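N-alpha-acetyltransferase (Sulfolobus solfataricus P2, PDB 4R3L) transfers the acetyl group of acetyl-CoA to the free alpha-amino group at protein N-termini, with a preference for those beginning with serine. Local coordinates at residues A56-N60 with S61-Y65. Sequence-based numbering, arbitrary orientation.
Sequences AIVDN and SVVGY
Ile57 crosses Val62 at a slant on one face of a tight hairpin. Ile57 CB is 3.9 Å from Ser61 O. Ile57 CG2, anti to the backbone N, comes within 3.6 Å of Ser61 O. The other branch, CG1, sits beside the backbone N (chi1 -56°) and carries Ile57 CD1 across to Val62 CG2, 3.6 Å away. Helix 22-32 covers Val62 through Ile28, and Gln24 OE1 accepts a hydrogen bond from Val62 N.

A type I' turn from Val58 to Ser61 joins strands 54-58 and 61-72, two neighbours in the GNAT sheet. Val58 and Ser61 close it with a pair of backbone hydrogen bonds, Val58 N to Ser61 O and Ser61 N to Val58 O. Between Ile57 and Ala56 the register slips by one residue, a beta bulge that takes in Val63. Val63 N donates a nearly straight 2.8 Å bond to Ala56 O (170°), and Ala56 N reaches Gly64 O at 3.0 Å. Val63 turns its methyls to the opposite face from Ile57, where Val63 CG2 meets Val58 CG2 at 3.9 Å and Ala56 CB at 4.0 Å. Ile103, an acetyl-CoA-binding residue at the start of helix 103-119, touches both Ala56 and Val63.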
loop_
_atom_site.group_PDB
_atom_site.type_symbol
_atom_site.label_atom_id
_atom_site.label_comp_id
_atom_site.label_asym_id
_atom_site.label_seq_id
_atom_site.Cartn_x
_atom_site.Cartn_y
_atom_site.Cartn_z
ATOM N N ALA A 56 -4.038 -10.669 -4.353
ATOM C CA ALA A 56 -5.326 -11.328 -4.159
ATOM C C ALA A 56 -5.648 -12.073 -5.429
ATOM O O ALA A 56 -5.505 -11.520 -6.527
ATOM C CB ALA A 56 -6.419 -10.327 -3.854
ATOM N N ILE A 57 -6.076 -13.320 -5.281
ATOM C CA ILE A 57 -6.303 -14.198 -6.417
ATOM C C ILE A 57 -7.758 -14.636 -6.497
ATOM O O ILE A 57 -8.331 -15.045 -5.491
ATOM C CB ILE A 57 -5.425 -15.458 -6.325
ATOM C CG1 ILE A 57 -3.948 -15.083 -6.216
ATOM C CG2 ILE A 57 -5.699 -16.400 -7.517
ATOM C CD1 ILE A 57 -3.420 -14.397 -7.441
ATOM N N VAL A 58 -8.353 -14.530 -7.681
ATOM C CA VAL A 58 -9.627 -15.188 -7.961
ATOM C C VAL A 58 -9.469 -16.100 -9.172
ATOM O O VAL A 58 -9.083 -15.637 -10.247
ATOM C CB VAL A 58 -10.751 -14.193 -8.228
ATOM C CG1 VAL A 58 -12.005 -14.932 -8.662
ATOM C CG2 VAL A 58 -11.040 -13.364 -6.981
ATOM N N ASP A 59 -9.771 -17.386 -8.990
ATOM C CA ASP A 59 -9.608 -18.404 -10.037
ATOM C C ASP A 59 -8.361 -18.186 -10.905
ATOM O O ASP A 59 -8.458 -17.880 -12.099
ATOM C CB ASP A 59 -10.860 -18.459 -10.914
ATOM C CG ASP A 59 -11.841 -19.536 -10.466
ATOM O OD1 ASP A 59 -11.386 -20.601 -9.989
ATOM O OD2 ASP A 59 -13.068 -19.321 -10.589
ATOM N N ASN A 60 -7.200 -18.308 -10.269
ATOM C CA ASN A 60 -5.898 -18.198 -10.930
ATOM C C ASN A 60 -5.566 -16.820 -11.525
ATOM O O ASN A 60 -4.520 -16.662 -12.151
ATOM C CB ASN A 60 -5.774 -19.259 -12.034
ATOM C CG ASN A 60 -6.228 -20.632 -11.580
ATOM O OD1 ASN A 60 -6.629 -20.820 -10.430
ATOM N ND2 ASN A 60 -6.177 -21.601 -12.489
ATOM N N SER A 61 -6.436 -15.830 -11.346
ATOM C CA SER A 61 -6.131 -14.469 -11.809
ATOM C C SER A 61 -5.821 -13.522 -10.647
ATOM O O SER A 61 -6.447 -13.597 -9.601
ATOM C CB SER A 61 -7.296 -13.895 -12.627
ATOM O OG SER A 61 -7.402 -14.524 -13.891
ATOM N N VAL A 62 -4.856 -12.624 -10.836
ATOM C CA VAL A 62 -4.609 -11.573 -9.844
ATOM C C VAL A 62 -5.682 -10.504 -9.978
ATOM O O VAL A 62 -5.896 -9.982 -11.070
ATOM C CB VAL A 62 -3.212 -10.940 -10.022
ATOM C CG1 VAL A 62 -3.011 -9.785 -9.059
ATOM C CG2 VAL A 62 -2.117 -11.990 -9.843
ATOM N N VAL A 63 -6.370 -10.180 -8.885
ATOM C CA VAL A 63 -7.400 -9.152 -8.934
ATOM C C VAL A 63 -7.087 -7.954 -8.036
ATOM O O VAL A 63 -7.825 -6.970 -8.021
ATOM C CB VAL A 63 -8.776 -9.713 -8.536
ATOM C CG1 VAL A 63 -9.201 -10.784 -9.525
ATOM C CG2 VAL A 63 -8.738 -10.262 -7.096
ATOM N N GLY A 64 -5.989 -8.029 -7.293
ATOM C CA GLY A 64 -5.608 -6.930 -6.425
ATOM C C GLY A 64 -4.204 -7.128 -5.917
ATOM O O GLY A 64 -3.675 -8.234 -6.003
ATOM N N TYR A 65 -3.579 -6.064 -5.411
ATOM C CA TYR A 65 -2.235 -6.218 -4.882
ATOM C C TYR A 65 -1.940 -5.125 -3.888
ATOM O O TYR A 65 -2.617 -4.090 -3.864
ATOM C CB TYR A 65 -1.196 -6.196 -6.022
ATOM C CG TYR A 65 -1.052 -4.826 -6.631
ATOM C CD1 TYR A 65 -0.113 -3.929 -6.149
ATOM C CD2 TYR A 65 -1.877 -4.418 -7.675
ATOM C CE1 TYR A 65 0.012 -2.659 -6.699
ATOM C CE2 TYR A 65 -1.766 -3.147 -8.226
ATOM C CZ TYR A 65 -0.831 -2.271 -7.725
ATOM O OH TYR A 65 -0.701 -1.010 -8.275
#